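NADPH-dependent aldehyde reductase YqhD (Escherichia coli, PDB 4QGS) reduces a broad range of short-chain aldehydes to alcohols with NADPH, working as a zinc-dependent homodimer of the iron-containing alcohol dehydrogenase family. Local coordinates at residues R22-K27 and R34-H39; G28-L33 and L58-D63; T277-H282 and H374-L379. All coordinates share one frame; numbering follows the deposited sequence.

Interaction 1 of 3, residues R22-K27 and R34-H39; sequences RILFGK and REQIPH
The R22 guanidinium and the Q36 amide meet askew, their planes 34° apart, with Q36 OE1 neither over the face of the guanidinium nor at its edge. This oxygen stands 3.8 Å from R22 NE, and no hydrogen bond joins the two groups. Its nearer neighbour is the methylene R22 CD, 3.6 Å from Q36 OE1. The same methylene lies 4.0 Å from both Q36 CD and Q36 NE2, so the amide rests against this one methylene, next to the guanidinium. On the amide's other arm, Q36 NE2 comes within 4.1 Å of the methyl L24 CD1, which also touches the stem of the glutamine, 3.9 Å from Q36 CG.

The long chains of R22 and Q36 run at about a right angle, whereas L24 reaches toward Q36 from the opposite direction. A bend at the second torsion of Q36 (chi2 -66°) turns its amide so that it lies against both R22 CD and L24 CD1.

R22 and L24 project from strand 22-25, at one margin of the parallel sheet. Their backbones bond to A184 of the adjoining strand 183-186, and Q36 also leans on F183. The tract bearing Q36 begins with a turn closed by I37 N and R34 O, at 3.1 Å; R34 in turn bonds to the carbonyls of A64 and K66.

With 116 Å² buried and no hydrogen bond across it, the contact relies on van der Waals packing. R22 CD, next to the charged group, may also offer Q36 OE1 a mildly favourable electrostatic environment.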
ATOM      1  N   ARG A  22      -3.390   3.998  16.787  1.00 21.16           N
ATOM      2  CA  ARG A  22      -4.657   4.661  17.051  1.00 20.57           C
ATOM      3  C   ARG A  22      -5.103   5.448  15.828  1.00 21.59           C
ATOM      4  O   ARG A  22      -4.348   6.255  15.302  1.00 22.11           O
ATOM      5  CB  ARG A  22      -4.543   5.599  18.255  1.00 19.12           C
ATOM      6  CG  ARG A  22      -5.798   6.421  18.523  1.00 20.92           C
ATOM      7  CD  ARG A  22      -5.574   7.406  19.667  1.00 23.90           C
ATOM      8  NE  ARG A  22      -5.228   6.738  20.923  1.00 27.19           N
ATOM      9  CZ  ARG A  22      -6.113   6.228  21.774  1.00 24.24           C
ATOM     10  NH1 ARG A  22      -7.414   6.292  21.520  1.00 29.25           N
ATOM     11  NH2 ARG A  22      -5.694   5.645  22.888  1.00 29.20           N
ATOM     12  N   ILE A  23      -6.329   5.212  15.383  1.00 16.17           N
ATOM     13  CA  ILE A  23      -6.870   5.910  14.217  1.00 18.64           C
ATOM     14  C   ILE A  23      -7.751   7.074  14.620  1.00 19.12           C
ATOM     15  O   ILE A  23      -8.746   6.893  15.326  1.00 18.35           O
ATOM     16  CB  ILE A  23      -7.699   4.961  13.338  1.00 19.03           C
ATOM     17  CG1 ILE A  23      -6.853   3.750  12.912  1.00 18.50           C
ATOM     18  CG2 ILE A  23      -8.248   5.696  12.128  1.00 19.71           C
ATOM     19  CD1 ILE A  23      -5.669   4.103  12.066  1.00 20.37           C
ATOM     20  N   LEU A  24      -7.394   8.267  14.160  1.00 17.59           N
ATOM     21  CA  LEU A  24      -8.236   9.437  14.347  1.00 17.19           C
ATOM     22  C   LEU A  24      -8.858   9.749  12.999  1.00 18.55           C
ATOM     23  O   LEU A  24      -8.184  10.273  12.117  1.00 19.95           O
ATOM     24  CB  LEU A  24      -7.426  10.615  14.887  1.00 18.84           C
ATOM     25  CG  LEU A  24      -6.627  10.379  16.179  1.00 24.09           C
ATOM     26  CD1 LEU A  24      -5.809  11.610  16.557  1.00 27.34           C
ATOM     27  CD2 LEU A  24      -7.540   9.971  17.322  1.00 24.44           C
ATOM     28  N   PHE A  25     -10.122   9.384  12.825  1.00 17.92           N
ATOM     29  CA  PHE A  25     -10.750   9.443  11.504  1.00 18.93           C
ATOM     30  C   PHE A  25     -11.833  10.508  11.385  1.00 18.76           C
ATOM     31  O   PHE A  25     -12.631  10.703  12.304  1.00 24.08           O
ATOM     32  CB  PHE A  25     -11.353   8.070  11.161  1.00 19.60           C
ATOM     33  CG  PHE A  25     -11.831   7.948   9.728  1.00 17.23           C
ATOM     34  CD1 PHE A  25     -11.036   7.327   8.778  1.00 16.22           C
ATOM     35  CD2 PHE A  25     -13.074   8.437   9.344  1.00 20.62           C
ATOM     36  CE1 PHE A  25     -11.469   7.204   7.457  1.00 20.41           C
ATOM     37  CE2 PHE A  25     -13.507   8.331   8.018  1.00 22.00           C
ATOM     38  CZ  PHE A  25     -12.705   7.714   7.082  1.00 19.16           C
ATOM     39  N   GLY A  26     -11.879  11.177  10.236  1.00 18.96           N
ATOM     40  CA  GLY A  26     -13.036  11.985   9.888  1.00 20.89           C
ATOM     41  C   GLY A  26     -12.740  13.435   9.565  1.00 20.49           C
ATOM     42  O   GLY A  26     -11.613  13.893   9.718  1.00 20.08           O
ATOM     43  N   LYS A  27     -13.773  14.138   9.114  1.00 19.93           N
ATOM     44  CA  LYS A  27     -13.691  15.560   8.803  1.00 21.96           C
ATOM     45  C   LYS A  27     -13.214  16.349  10.011  1.00 24.75           C
ATOM     46  O   LYS A  27     -13.860  16.344  11.071  1.00 24.08           O
ATOM     47  CB  LYS A  27     -15.052  16.085   8.346  1.00 23.74           C
ATOM     48  CG  LYS A  27     -15.042  17.569   8.019  1.00 25.48           C
ATOM     49  CD  LYS A  27     -16.447  18.100   7.747  1.00 39.28           C
ATOM     50  CE  LYS A  27     -17.235  17.171   6.836  1.00 39.06           C
ATOM     51  NZ  LYS A  27     -18.289  17.887   6.058  1.00 48.36           N
ATOM     52  N   ARG A  34      -3.141  17.294  18.542  1.00 20.34           N
ATOM     53  CA  ARG A  34      -2.326  17.912  19.576  1.00 19.07           C
ATOM     54  C   ARG A  34      -2.244  17.096  20.874  1.00 18.44           C
ATOM     55  O   ARG A  34      -1.167  16.944  21.464  1.00 18.70           O
ATOM     56  CB  ARG A  34      -2.879  19.312  19.860  1.00 18.81           C
ATOM     57  CG  ARG A  34      -2.002  20.137  20.769  1.00 20.36           C
ATOM     58  CD  ARG A  34      -2.607  21.508  21.024  1.00 20.67           C
ATOM     59  NE  ARG A  34      -1.671  22.349  21.764  1.00 21.79           N
ATOM     60  CZ  ARG A  34      -0.965  23.344  21.233  1.00 25.60           C
ATOM     61  NH1 ARG A  34      -0.137  24.050  21.995  1.00 23.50           N
ATOM     62  NH2 ARG A  34      -1.094  23.649  19.949  1.00 20.79           N
ATOM     63  N   GLU A  35      -3.377  16.560  21.310  1.00 18.02           N
ATOM     64  CA  GLU A  35      -3.423  15.848  22.583  1.00 19.18           C
ATOM     65  C   GLU A  35      -2.631  14.540  22.548  1.00 19.74           C
ATOM     66  O   GLU A  35      -2.309  13.971  23.595  1.00 23.10           O
ATOM     67  CB  GLU A  35      -4.878  15.598  22.997  1.00 26.00           C
ATOM     68  CG  GLU A  35      -5.667  14.675  22.101  1.00 31.49           C
ATOM     69  CD  GLU A  35      -7.144  14.635  22.463  1.00 28.58           C
ATOM     70  OE1 GLU A  35      -7.966  15.192  21.702  1.00 37.63           O
ATOM     71  OE2 GLU A  35      -7.480  14.045  23.505  1.00 36.41           O
ATOM     72  N   GLN A  36      -2.280  14.079  21.348  1.00 18.19           N
ATOM     73  CA  GLN A  36      -1.523  12.828  21.226  1.00 19.36           C
ATOM     74  C   GLN A  36      -0.020  13.009  21.441  1.00 21.66           C
ATOM     75  O   GLN A  36       0.726  12.040  21.590  1.00 25.08           O
ATOM     76  CB  GLN A  36      -1.754  12.194  19.852  1.00 20.35           C
ATOM     77  CG  GLN A  36      -3.202  12.012  19.473  1.00 20.65           C
ATOM     78  CD  GLN A  36      -3.931  11.022  20.347  1.00 24.72           C
ATOM     79  OE1 GLN A  36      -3.360  10.027  20.793  1.00 30.36           O
ATOM     80  NE2 GLN A  36      -5.203  11.287  20.591  1.00 29.86           N
ATOM     81  N   ILE A  37       0.429  14.253  21.452  1.00 19.13           N
ATOM     82  CA  ILE A  37       1.853  14.539  21.522  1.00 19.91           C
ATOM     83  C   ILE A  37       2.123  15.297  22.811  1.00 24.60           C
ATOM     84  O   ILE A  37       1.395  16.239  23.123  1.00 21.94           O
ATOM     85  CB  ILE A  37       2.315  15.369  20.310  1.00 22.44           C
ATOM     86  CG1 ILE A  37       2.052  14.613  19.006  1.00 20.20           C
ATOM     87  CG2 ILE A  37       3.779  15.758  20.417  1.00 24.70           C
ATOM     88  CD1 ILE A  37       2.389  15.430  17.787  1.00 19.97           C
ATOM     89  N   PRO A  38       3.144  14.873  23.570  1.00 26.06           N
ATOM     90  CA  PRO A  38       3.500  15.531  24.834  1.00 28.10           C
ATOM     91  C   PRO A  38       3.665  17.031  24.654  1.00 24.58           C
ATOM     92  O   PRO A  38       4.241  17.460  23.663  1.00 22.16           O
ATOM     93  CB  PRO A  38       4.821  14.862  25.208  1.00 28.41           C
ATOM     94  CG  PRO A  38       4.668  13.480  24.670  1.00 29.77           C
ATOM     95  CD  PRO A  38       3.935  13.646  23.359  1.00 25.02           C
ATOM     96  N   HIS A  39       3.144  17.818  25.591  1.00 25.22           N
ATOM     97  CA  HIS A  39       3.163  19.266  25.440  1.00 25.28           C
ATOM     98  C   HIS A  39       4.585  19.808  25.304  1.00 25.57           C
ATOM     99  O   HIS A  39       4.791  20.858  24.706  1.00 26.16           O
ATOM    100  CB  HIS A  39       2.455  19.931  26.627  1.00 24.10           C
ATOM    101  CG  HIS A  39       3.200  19.804  27.916  1.00 24.40           C
ATOM    102  ND1 HIS A  39       2.990  18.767  28.801  1.00 31.55           N
ATOM    103  CD2 HIS A  39       4.162  20.582  28.470  1.00 32.07           C
ATOM    104  CE1 HIS A  39       3.786  18.914  29.845  1.00 33.76           C
ATOM    105  NE2 HIS A  39       4.510  20.004  29.667  1.00 29.18           N
TER

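Interaction 2 of 3, residues G28-L33 and L58-D63; sequences GAIAGL and LDQVLD
Apolar packing of I30 and L33 against V61 joins the 3-10 segment 29-32 and the residue after it to helix 57-64, in the N-terminal, nucleotide-binding part of the protein. The two methyls of V61 divide the work. V61 CG2 meets I30 CD1 at 4.1 Å, and V61 CG1 meets L33 CD2, also at 4.1 Å; both partners come in at about a right angle to the valine. With CG1 of I30 opposite the backbone nitrogen (chi1 -165°), that branch leads toward the helix, and a turn at chi2 (83°) brings CD1 to V61.

V61 also touches I45, L101 and V103 of the central sheet. L33 shares L101 with it, so the loop, the helix and strand 99-104 pack around common side chains.

The second branch of I30, CG2, lies 4.1 Å from Q60 OE1, a loose apolar-polar contact at the exposed margin. The main polar partner of that oxygen is Y190, whose hydroxyl hydrogen-bonds to it; I30 touches Y190 too. Y190 is an NADP(+)-binding residue, so Q60 and I30 probably help to position it from the second shell, even in this cofactor-free state.

The short segment is wound by i to i+3 bonds, G32 N to A29 O at 2.9 Å and L33 N to I30 O at 3.0 Å, which place I30 and L33 on the helix-facing side. Helix 57-64 lies, together with helix 51-55, in the connection between the neighbouring parallel strands 42-46 and 69-73, a beta-alpha-beta crossover of the Rossmann-like alpha/beta fold that binds the dinucleotide in this family.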
ATOM      1  N   GLY A  28     -12.073  17.006   9.854  1.00 18.85           N
ATOM      2  CA  GLY A  28     -11.516  17.813  10.920  1.00 25.13           C
ATOM      3  C   GLY A  28     -10.873  16.999  12.024  1.00 23.39           C
ATOM      4  O   GLY A  28     -10.652  17.518  13.118  1.00 23.25           O
ATOM      5  N   ALA A  29     -10.547  15.735  11.736  1.00 20.83           N
ATOM      6  CA  ALA A  29      -9.935  14.867  12.739  1.00 19.01           C
ATOM      7  C   ALA A  29      -8.600  15.395  13.251  1.00 17.33           C
ATOM      8  O   ALA A  29      -8.132  14.956  14.292  1.00 24.00           O
ATOM      9  CB  ALA A  29      -9.752  13.438  12.188  1.00 18.08           C
ATOM     10  N   ILE A  30      -7.989  16.335  12.535  1.00 19.23           N
ATOM     11  CA  ILE A  30      -6.747  16.934  13.002  1.00 19.46           C
ATOM     12  C   ILE A  30      -6.969  17.618  14.362  1.00 22.32           C
ATOM     13  O   ILE A  30      -6.017  17.904  15.084  1.00 23.09           O
ATOM     14  CB  ILE A  30      -6.188  17.951  11.978  1.00 22.59           C
ATOM     15  CG1 ILE A  30      -4.731  18.296  12.284  1.00 26.65           C
ATOM     16  CG2 ILE A  30      -7.059  19.199  11.918  1.00 23.10           C
ATOM     17  CD1 ILE A  30      -3.758  17.300  11.744  1.00 31.80           C
ATOM     18  N   ALA A  31      -8.232  17.844  14.712  1.00 21.90           N
ATOM     19  CA  ALA A  31      -8.580  18.401  16.021  1.00 26.23           C
ATOM     20  C   ALA A  31      -8.103  17.503  17.170  1.00 25.72           C
ATOM     21  O   ALA A  31      -7.958  17.962  18.304  1.00 28.71           O
ATOM     22  CB  ALA A  31     -10.083  18.622  16.116  1.00 27.88           C
ATOM     23  N   GLY A  32      -7.861  16.226  16.873  1.00 21.86           N
ATOM     24  CA  GLY A  32      -7.406  15.281  17.876  1.00 24.70           C
ATOM     25  C   GLY A  32      -5.901  15.098  17.942  1.00 21.09           C
ATOM     26  O   GLY A  32      -5.407  14.344  18.773  1.00 22.17           O
ATOM     27  N   LEU A  33      -5.173  15.778  17.061  1.00 20.73           N
ATOM     28  CA  LEU A  33      -3.726  15.592  16.932  1.00 21.42           C
ATOM     29  C   LEU A  33      -2.916  16.052  18.139  1.00 20.16           C
ATOM     30  O   LEU A  33      -2.100  15.315  18.685  1.00 18.18           O
ATOM     31  CB  LEU A  33      -3.217  16.336  15.690  1.00 20.11           C
ATOM     32  CG  LEU A  33      -1.695  16.468  15.545  1.00 20.68           C
ATOM     33  CD1 LEU A  33      -1.089  15.102  15.354  1.00 20.65           C
ATOM     34  CD2 LEU A  33      -1.341  17.351  14.375  1.00 26.32           C
ATOM     35  N   LEU A  58      -0.211  21.147   5.549  1.00 21.83           N
ATOM     36  CA  LEU A  58       0.904  21.388   6.455  1.00 23.63           C
ATOM     37  C   LEU A  58       0.603  22.569   7.371  1.00 26.35           C
ATOM     38  O   LEU A  58       0.928  22.534   8.560  1.00 26.35           O
ATOM     39  CB  LEU A  58       2.197  21.642   5.692  1.00 26.77           C
ATOM     40  CG  LEU A  58       3.397  21.880   6.607  1.00 27.92           C
ATOM     41  CD1 LEU A  58       3.657  20.660   7.502  1.00 29.60           C
ATOM     42  CD2 LEU A  58       4.625  22.246   5.785  1.00 34.95           C
ATOM     43  N   ASP A  59      -0.017  23.610   6.822  1.00 24.60           N
ATOM     44  CA  ASP A  59      -0.420  24.754   7.637  1.00 27.41           C
ATOM     45  C   ASP A  59      -1.421  24.357   8.729  1.00 29.42           C
ATOM     46  O   ASP A  59      -1.388  24.907   9.838  1.00 28.40           O
ATOM     47  CB  ASP A  59      -1.015  25.865   6.765  1.00 31.85           C
ATOM     48  CG  ASP A  59       0.041  26.604   5.952  1.00 38.03           C
ATOM     49  OD1 ASP A  59       1.228  26.616   6.348  1.00 35.58           O
ATOM     50  OD2 ASP A  59      -0.326  27.192   4.917  1.00 39.58           O
ATOM     51  N   GLN A  60      -2.304  23.404   8.431  1.00 25.06           N
ATOM     52  CA  GLN A  60      -3.255  22.938   9.447  1.00 23.51           C
ATOM     53  C   GLN A  60      -2.536  22.180  10.546  1.00 23.81           C
ATOM     54  O   GLN A  60      -2.901  22.295  11.712  1.00 24.23           O
ATOM     55  CB  GLN A  60      -4.358  22.057   8.846  1.00 20.85           C
ATOM     56  CG  GLN A  60      -5.386  22.815   8.011  1.00 28.35           C
ATOM     57  CD  GLN A  60      -6.591  21.969   7.628  1.00 28.66           C
ATOM     58  OE1 GLN A  60      -6.867  20.941   8.244  1.00 27.69           O
ATOM     59  NE2 GLN A  60      -7.315  22.403   6.601  1.00 30.98           N
ATOM     60  N   VAL A  61      -1.519  21.405  10.176  1.00 23.32           N
ATOM     61  CA  VAL A  61      -0.723  20.704  11.174  1.00 22.96           C
ATOM     62  C   VAL A  61       0.027  21.709  12.050  1.00 22.51           C
ATOM     63  O   VAL A  61       0.015  21.607  13.278  1.00 22.67           O
ATOM     64  CB  VAL A  61       0.268  19.720  10.519  1.00 25.37           C
ATOM     65  CG1 VAL A  61       1.143  19.065  11.581  1.00 22.57           C
ATOM     66  CG2 VAL A  61      -0.504  18.665   9.735  1.00 20.95           C
ATOM     67  N   LEU A  62       0.658  22.692  11.418  1.00 22.96           N
ATOM     68  CA  LEU A  62       1.395  23.718  12.153  1.00 22.55           C
ATOM     69  C   LEU A  62       0.467  24.482  13.095  1.00 24.52           C
ATOM     70  O   LEU A  62       0.818  24.724  14.255  1.00 24.62           O
ATOM     71  CB  LEU A  62       2.097  24.672  11.182  1.00 22.64           C
ATOM     72  CG  LEU A  62       3.223  24.012  10.385  1.00 24.41           C
ATOM     73  CD1 LEU A  62       3.754  24.952   9.318  1.00 29.79           C
ATOM     74  CD2 LEU A  62       4.354  23.549  11.305  1.00 22.71           C
ATOM     75  N   ASP A  63      -0.726  24.827  12.619  1.00 23.20           N
ATOM     76  CA  ASP A  63      -1.708  25.505  13.475  1.00 26.75           C
ATOM     77  C   ASP A  63      -2.158  24.637  14.649  1.00 27.54           C
ATOM     78  O   ASP A  63      -2.300  25.126  15.770  1.00 26.75           O
ATOM     79  CB  ASP A  63      -2.935  25.939  12.669  1.00 26.89           C
ATOM     80  CG  ASP A  63      -4.063  26.437  13.555  1.00 36.22           C
ATOM     81  OD1 ASP A  63      -4.941  25.629  13.930  1.00 42.70           O
ATOM     82  OD2 ASP A  63      -4.063  27.636  13.898  1.00 39.77           O
TER

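Interaction 3 of 3, residues T277-H282 and H374-L379; sequences THMLGH and HGMTQL. With ZN (zinc ion), chain B.
Two thioethers meet where M279 packs on M376: M279 SD lies 3.5 Å from M376 CE and 3.7 Å from M376 SD, the chains crossing at about a right angle. M279 starts out toward the loop, but bends at its second and third torsions (chi3 102°) carry its terminal methyl away, so that the sulfur, and not the terminal methyl, makes the nearest approach to M376.

Beside it, L379 spreads its two methyls against the base of the same residue. L379 CD1 is 3.9 Å from M279 CB and 4.1 Å from L280 CD2, while L379 CD2 is 4.1 Å from M279 CG.

G375, with positive phi, ends helix 364-373 in a Schellman motif, and an inverse gamma turn centred on M376 follows.

On helix 276-288, H278 precedes M279 and binds the catalytic zinc ion through NE2 at 2.2 Å. E212 accepts a bond from H278 ND1, which probably steadies the ring from the second shell. D205, H209 and H292 complete the three-histidine, one-aspartate site, and two waters are also bound to the zinc; the site belongs to the helical C-terminal domain of iron-containing alcohol dehydrogenases.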
ATOM      1  N   THR A 277       0.604 -11.389  -8.082  1.00 16.19           N
ATOM      2  CA  THR A 277       0.219 -10.255  -8.942  1.00 16.71           C
ATOM      3  C   THR A 277       1.098  -9.040  -8.638  1.00 18.27           C
ATOM      4  O   THR A 277       1.610  -8.387  -9.560  1.00 17.00           O
ATOM      5  CB  THR A 277      -1.272  -9.897  -8.776  1.00 17.71           C
ATOM      6  OG1 THR A 277      -2.076 -10.959  -9.317  1.00 17.27           O
ATOM      7  CG2 THR A 277      -1.622  -8.573  -9.507  1.00 17.30           C
ATOM      8  N   HIS A 278       1.304  -8.757  -7.353  1.00 16.29           N
ATOM      9  CA  HIS A 278       2.236  -7.708  -6.946  1.00 15.22           C
ATOM     10  C   HIS A 278       3.673  -7.967  -7.423  1.00 17.99           C
ATOM     11  O   HIS A 278       4.316  -7.054  -7.937  1.00 15.72           O
ATOM     12  CB  HIS A 278       2.209  -7.510  -5.414  1.00 15.96           C
ATOM     13  CG  HIS A 278       1.273  -6.424  -4.970  1.00 16.11           C
ATOM     14  ND1 HIS A 278      -0.099  -6.570  -4.978  1.00 17.31           N
ATOM     15  CD2 HIS A 278       1.507  -5.153  -4.549  1.00 17.07           C
ATOM     16  CE1 HIS A 278      -0.666  -5.444  -4.574  1.00 16.69           C
ATOM     17  NE2 HIS A 278       0.289  -4.569  -4.301  1.00 18.22           N
ATOM     18  N   MET A 279       4.177  -9.194  -7.267  1.00 15.70           N
ATOM     19  CA  MET A 279       5.562  -9.471  -7.637  1.00 18.23           C
ATOM     20  C   MET A 279       5.779  -9.324  -9.143  1.00 15.61           C
ATOM     21  O   MET A 279       6.788  -8.743  -9.576  1.00 18.06           O
ATOM     22  CB  MET A 279       5.974 -10.871  -7.168  1.00 17.39           C
ATOM     23  CG  MET A 279       5.955 -11.022  -5.639  1.00 20.35           C
ATOM     24  SD  MET A 279       6.985  -9.812  -4.779  1.00 28.17           S
ATOM     25  CE  MET A 279       5.749  -8.655  -4.211  1.00 29.73           C
ATOM     26  N   LEU A 280       4.829  -9.824  -9.936  1.00 12.55           N
ATOM     27  CA  LEU A 280       4.907  -9.689 -11.401  1.00 14.01           C
ATOM     28  C   LEU A 280       4.748  -8.235 -11.815  1.00 15.13           C
ATOM     29  O   LEU A 280       5.461  -7.733 -12.687  1.00 16.48           O
ATOM     30  CB  LEU A 280       3.834 -10.536 -12.090  1.00 17.31           C
ATOM     31  CG  LEU A 280       4.010 -12.065 -12.066  1.00 23.90           C
ATOM     32  CD1 LEU A 280       2.955 -12.740 -12.938  1.00 25.00           C
ATOM     33  CD2 LEU A 280       5.385 -12.437 -12.535  1.00 25.66           C
ATOM     34  N   GLY A 281       3.803  -7.556 -11.176  1.00 14.48           N
ATOM     35  CA  GLY A 281       3.577  -6.153 -11.449  1.00 15.19           C
ATOM     36  C   GLY A 281       4.790  -5.288 -11.167  1.00 16.95           C
ATOM     37  O   GLY A 281       5.063  -4.331 -11.914  1.00 14.43           O
ATOM     38  N   HIS A 282       5.517  -5.611 -10.103  0.57 16.96           N
ATOM     39  CA  HIS A 282       6.675  -4.824  -9.687  0.57 16.53           C
ATOM     40  C   HIS A 282       7.744  -4.748 -10.784  0.57 19.26           C
ATOM     41  O   HIS A 282       8.409  -3.733 -10.927  0.57 17.09           O
ATOM     42  CB  HIS A 282       7.294  -5.397  -8.407  0.57 19.70           C
ATOM     43  CG  HIS A 282       6.531  -5.070  -7.155  0.57 20.66           C
ATOM     44  ND1 HIS A 282       6.878  -5.587  -5.924  0.57 26.92           N
ATOM     45  CD2 HIS A 282       5.445  -4.289  -6.939  0.57 22.78           C
ATOM     46  CE1 HIS A 282       6.041  -5.138  -5.006  0.57 25.89           C
ATOM     47  NE2 HIS A 282       5.161  -4.349  -5.594  0.57 24.52           N
ATOM     48  N   HIS A 374      15.675 -11.532  -9.060  1.00 26.08           N
ATOM     49  CA  HIS A 374      15.094 -11.084  -7.804  1.00 27.40           C
ATOM     50  C   HIS A 374      14.558 -12.232  -6.952  1.00 24.15           C
ATOM     51  O   HIS A 374      13.953 -12.002  -5.905  1.00 24.61           O
ATOM     52  CB  HIS A 374      13.987 -10.075  -8.089  1.00 24.52           C
ATOM     53  CG  HIS A 374      14.474  -8.832  -8.764  1.00 22.14           C
ATOM     54  ND1 HIS A 374      13.657  -8.037  -9.534  1.00 23.67           N
ATOM     55  CD2 HIS A 374      15.692  -8.241  -8.768  1.00 21.66           C
ATOM     56  CE1 HIS A 374      14.353  -7.010  -9.999  1.00 26.07           C
ATOM     57  NE2 HIS A 374      15.590  -7.110  -9.548  1.00 24.58           N
ATOM     58  N   GLY A 375      14.789 -13.464  -7.401  1.00 24.13           N
ATOM     59  CA  GLY A 375      14.412 -14.648  -6.645  1.00 25.53           C
ATOM     60  C   GLY A 375      12.928 -14.948  -6.663  1.00 26.99           C
ATOM     61  O   GLY A 375      12.431 -15.703  -5.832  1.00 27.83           O
ATOM     62  N   MET A 376      12.217 -14.355  -7.620  1.00 22.81           N
ATOM     63  CA  MET A 376      10.771 -14.508  -7.708  1.00 21.06           C
ATOM     64  C   MET A 376      10.387 -15.664  -8.637  1.00 22.88           C
ATOM     65  O   MET A 376       9.740 -15.433  -9.647  1.00 21.67           O
ATOM     66  CB  MET A 376      10.147 -13.202  -8.218  1.00 21.02           C
ATOM     67  CG  MET A 376      10.495 -12.002  -7.379  1.00 25.74           C
ATOM     68  SD  MET A 376       9.756 -12.115  -5.735  1.00 29.57           S
ATOM     69  CE  MET A 376      10.415 -10.613  -5.003  1.00 31.86           C
ATOM     70  N   THR A 377      10.760 -16.899  -8.282  1.00 24.99           N
ATOM     71  CA  THR A 377      10.758 -18.036  -9.198  1.00 25.79           C
ATOM     72  C   THR A 377       9.721 -19.147  -8.770  1.00 24.78           C
ATOM     73  O   THR A 377       9.541 -20.119  -9.520  1.00 24.18           O
ATOM     74  CB  THR A 377      12.200 -18.646  -9.276  1.00 23.58           C
ATOM     75  OG1 THR A 377      12.601 -18.960  -7.935  1.00 29.04           O
ATOM     76  CG2 THR A 377      13.151 -17.664  -9.873  1.00 26.89           C
ATOM     77  N   GLN A 378       9.130 -19.008  -7.560  1.00 24.28           N
ATOM     78  CA  GLN A 378       8.145 -19.885  -6.915  1.00 30.73           C
ATOM     79  C   GLN A 378       6.977 -19.112  -6.412  1.00 24.82           C
ATOM     80  O   GLN A 378       6.696 -19.200  -5.248  1.00 24.19           O
ATOM     81  CB  GLN A 378       8.696 -20.509  -5.649  1.00 38.95           C
ATOM     82  CG  GLN A 378       9.783 -21.498  -5.668  1.00 47.34           C
ATOM     83  CD  GLN A 378      11.121 -20.817  -6.043  1.00 46.05           C
ATOM     84  OE1 GLN A 378      11.125 -19.609  -6.328  1.00 59.18           O
ATOM     85  NE2 GLN A 378      12.256 -21.523  -5.810  1.00 56.88           N
ATOM     86  N   LEU A 379       6.295 -18.340  -7.224  1.00 22.02           N
ATOM     87  CA  LEU A 379       5.346 -17.383  -6.664  1.00 21.00           C
ATOM     88  C   LEU A 379       3.984 -18.005  -6.347  1.00 21.12           C
ATOM     89  O   LEU A 379       3.690 -19.142  -6.740  1.00 21.22           O
ATOM     90  CB  LEU A 379       5.188 -16.181  -7.620  1.00 20.45           C
ATOM     91  CG  LEU A 379       6.489 -15.439  -7.955  1.00 20.79           C
ATOM     92  CD1 LEU A 379       6.209 -14.347  -9.011  1.00 17.37           C
ATOM     93  CD2 LEU A 379       7.090 -14.816  -6.686  1.00 23.08           C
TER
HETATM   94 ZN    ZN B 401       0.135  -2.500  -3.722  1.00 22.30          ZN
HETATM   95  O   HOH W   1       1.959  -2.673  -2.704  1.00 26.32           O
HETATM   96  O   HOH W   2       0.383  -0.652  -2.647  1.00 27.91           O

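How the interactions relate
Interactions 1 and 2 are neighbours in the nucleotide-binding part, their centres about 9 Å apart and their segments alternating along the chain. They touch directly: L24 CD1 lies 3.5 Å from G32 O. Between them they hold successive pieces of one connection, the path from strand 22-25 to strand 42-46. Interaction 1 is a surface contact of polar groups that do not bond, with one leucine methyl beside them; interaction 2 reaches partly into the core and is chiefly aliphatic. Interaction 3, also partly buried but richer in sulfur, belongs to the helical metal-binding part on the opposite side of the chain's centre, its centre about 38 and 40 Å from those of interactions 1 and 2.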